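Local coordinates for hypothetical protein (Sus scrofa, PDB 3WOC) that is a prostate-derived, heparin-binding glycoprotein of boar sperm with the beta-prism fold of jacalin-like lectins, at residues L62-H65 / P66-I70. Residues are numbered along the deposited sequence; the frame is centred on the assembly and turned at random.
Sequences LILH and PGEHI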
ATOM      1  N   LEU A  62       2.205   9.139  -4.851  1.00 39.04           N
ATOM      2  CA  LEU A  62       1.297   9.287  -5.976  1.00 38.56           C
ATOM      3  C   LEU A  62       0.092  10.056  -5.465  1.00 38.26           C
ATOM      4  O   LEU A  62      -0.617   9.590  -4.573  1.00 38.21           O
ATOM      5  CB  LEU A  62       0.867   7.930  -6.547  1.00 38.51           C
ATOM      6  CG  LEU A  62      -0.276   7.920  -7.578  1.00 38.49           C
ATOM      7  CD1 LEU A  62       0.113   8.601  -8.892  1.00 38.31           C
ATOM      8  CD2 LEU A  62      -0.769   6.502  -7.837  1.00 38.69           C
ATOM      9  N   ILE A  63      -0.121  11.247  -6.013  1.00 37.88           N
ATOM     10  CA  ILE A  63      -1.272  12.058  -5.640  1.00 37.53           C
ATOM     11  C   ILE A  63      -2.350  11.906  -6.706  1.00 37.23           C
ATOM     12  O   ILE A  63      -2.134  12.213  -7.881  1.00 37.22           O
ATOM     13  CB  ILE A  63      -0.896  13.550  -5.400  1.00 37.56           C
ATOM     14  CG1 ILE A  63       0.233  13.675  -4.359  1.00 37.64           C
ATOM     15  CG2 ILE A  63      -2.125  14.366  -4.990  1.00 37.33           C
ATOM     16  CD1 ILE A  63      -0.053  13.033  -2.995  1.00 37.45           C
ATOM     17  N   LEU A  64      -3.505  11.405  -6.281  1.00 36.85           N
ATOM     18  CA  LEU A  64      -4.611  11.125  -7.184  1.00 36.53           C
ATOM     19  C   LEU A  64      -5.387  12.392  -7.534  1.00 36.40           C
ATOM     20  O   LEU A  64      -5.674  13.214  -6.658  1.00 36.36           O
ATOM     21  CB  LEU A  64      -5.540  10.071  -6.572  1.00 36.39           C
ATOM     22  CG  LEU A  64      -5.370   8.577  -6.908  1.00 36.32           C
ATOM     23  CD1 LEU A  64      -4.026   8.230  -7.538  1.00 35.95           C
ATOM     24  CD2 LEU A  64      -5.628   7.719  -5.676  1.00 35.75           C
ATOM     25  N   HIS A  65      -5.704  12.542  -8.819  1.00 36.05           N
ATOM     26  CA  HIS A  65      -6.591  13.602  -9.291  1.00 35.86           C
ATOM     27  C   HIS A  65      -7.993  13.368  -8.726  1.00 35.65           C
ATOM     28  O   HIS A  65      -8.342  12.229  -8.406  1.00 35.71           O
ATOM     29  CB  HIS A  65      -6.654  13.623 -10.824  1.00 35.88           C
ATOM     30  CG  HIS A  65      -5.322  13.758 -11.494  1.00 36.03           C
ATOM     31  ND1 HIS A  65      -4.384  14.694 -11.115  1.00 36.44           N
ATOM     32  CD2 HIS A  65      -4.784  13.091 -12.544  1.00 36.28           C
ATOM     33  CE1 HIS A  65      -3.318  14.585 -11.889  1.00 36.54           C
ATOM     34  NE2 HIS A  65      -3.537  13.622 -12.766  1.00 36.21           N
ATOM     35  N   PRO A  66      -8.798  14.442  -8.580  1.00 35.46           N
ATOM     36  CA  PRO A  66     -10.180  14.231  -8.145  1.00 35.12           C
ATOM     37  C   PRO A  66     -10.917  13.333  -9.137  1.00 34.83           C
ATOM     38  O   PRO A  66     -10.856  13.570 -10.348  1.00 34.99           O
ATOM     39  CB  PRO A  66     -10.768  15.647  -8.141  1.00 35.23           C
ATOM     40  CG  PRO A  66      -9.590  16.558  -8.026  1.00 35.29           C
ATOM     41  CD  PRO A  66      -8.496  15.874  -8.779  1.00 35.45           C
ATOM     42  N   GLY A  67     -11.572  12.293  -8.624  1.00 34.40           N
ATOM     43  CA  GLY A  67     -12.255  11.303  -9.460  1.00 33.65           C
ATOM     44  C   GLY A  67     -11.355  10.180  -9.959  1.00 33.16           C
ATOM     45  O   GLY A  67     -11.809   9.293 -10.684  1.00 33.17           O
ATOM     46  N   GLU A  68     -10.080  10.228  -9.576  1.00 32.59           N
ATOM     47  CA  GLU A  68      -9.100   9.207  -9.951  1.00 31.88           C
ATOM     48  C   GLU A  68      -8.909   8.203  -8.815  1.00 31.65           C
ATOM     49  O   GLU A  68      -8.796   8.585  -7.646  1.00 31.52           O
ATOM     50  CB  GLU A  68      -7.766   9.862 -10.324  1.00 32.00           C
ATOM     51  CG  GLU A  68      -6.686   8.898 -10.796  1.00 31.32           C
ATOM     52  CD  GLU A  68      -5.361   9.583 -11.067  1.00 31.20           C
ATOM     53  OE1 GLU A  68      -5.007  10.537 -10.343  1.00 30.18           O
ATOM     54  OE2 GLU A  68      -4.660   9.160 -12.006  1.00 30.30           O
ATOM     55  N   HIS A  69      -8.865   6.923  -9.173  1.00 31.26           N
ATOM     56  CA  HIS A  69      -8.801   5.830  -8.203  1.00 31.06           C
ATOM     57  C   HIS A  69      -7.755   4.789  -8.589  1.00 30.73           C
ATOM     58  O   HIS A  69      -7.417   4.658  -9.760  1.00 30.67           O
ATOM     59  CB  HIS A  69     -10.159   5.130  -8.114  1.00 30.96           C
ATOM     60  CG  HIS A  69     -11.297   6.033  -7.760  1.00 31.45           C
ATOM     61  ND1 HIS A  69     -11.447   6.591  -6.508  1.00 31.77           N
ATOM     62  CD2 HIS A  69     -12.358   6.457  -8.490  1.00 31.72           C
ATOM     63  CE1 HIS A  69     -12.543   7.329  -6.486  1.00 31.69           C
ATOM     64  NE2 HIS A  69     -13.116   7.261  -7.675  1.00 31.27           N
ATOM     65  N   ILE A  70      -7.254   4.049  -7.598  1.00 30.55           N
ATOM     66  CA  ILE A  70      -6.417   2.871  -7.843  1.00 30.38           C
ATOM     67  C   ILE A  70      -7.339   1.700  -8.179  1.00 30.19           C
ATOM     68  O   ILE A  70      -8.255   1.393  -7.411  1.00 30.04           O
ATOM     69  CB  ILE A  70      -5.551   2.479  -6.598  1.00 30.50           C
ATOM     70  CG1 ILE A  70      -4.826   3.691  -5.977  1.00 30.76           C
ATOM     71  CG2 ILE A  70      -4.597   1.316  -6.928  1.00 30.27           C
ATOM     72  CD1 ILE A  70      -3.684   4.262  -6.791  1.00 31.94           C
TER
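His65 and Glu68 bracket a type II beta turn, in which Glu68 N donates to His65 O at 2.9 Å and the chain doubles back on itself. Pro66, its phi locked by the ring, suits the second position; Gly67 suits the third, where phi is positive and a side chain would collide with the carbonyl oxygen of the residue before. The Glu68 side chain then makes a second link across the turn. Its CG stands anti to the backbone N (chi1 -177°) and the chain runs on extended, long enough for OE1 to accept from His65 N at 2.6 Å, using its anti lone pair in a fairly straight bond (162°). The His65 ring lies almost parallel to the carboxylate, 4° apart, but Glu68 OE1 meets it obliquely, 3.4 Å from His65 CD2. The other oxygen, OE2, is salt-bridged to Arg92 and hydrogen-bonded to Thr88, so this buried acid has partners at both oxygens and is probably held as the anion. In the beta-prism fold of jacalin-like lectins the turn joins two of the three four-stranded sheets, leading from strand 58-63 into strand 70-77, and Glu68 ties it to the end of strand 81-88 and the loop beyond. The side chains of Leu64 and Glu68 cross steeply, and Leu64 CG separately packs against the Glu68 carbonyl oxygen. On the inner side the contact becomes apolar. Leu64 CD1 lies 4.1 Å from Ile70 CD1, while Leu62 CD2 and Ile70 CD1 meet tip to tip at 3.8 Å; these branched aliphatic chains suit the interior between the sheets, where Leu62 and Ile70 both rest on Leu86.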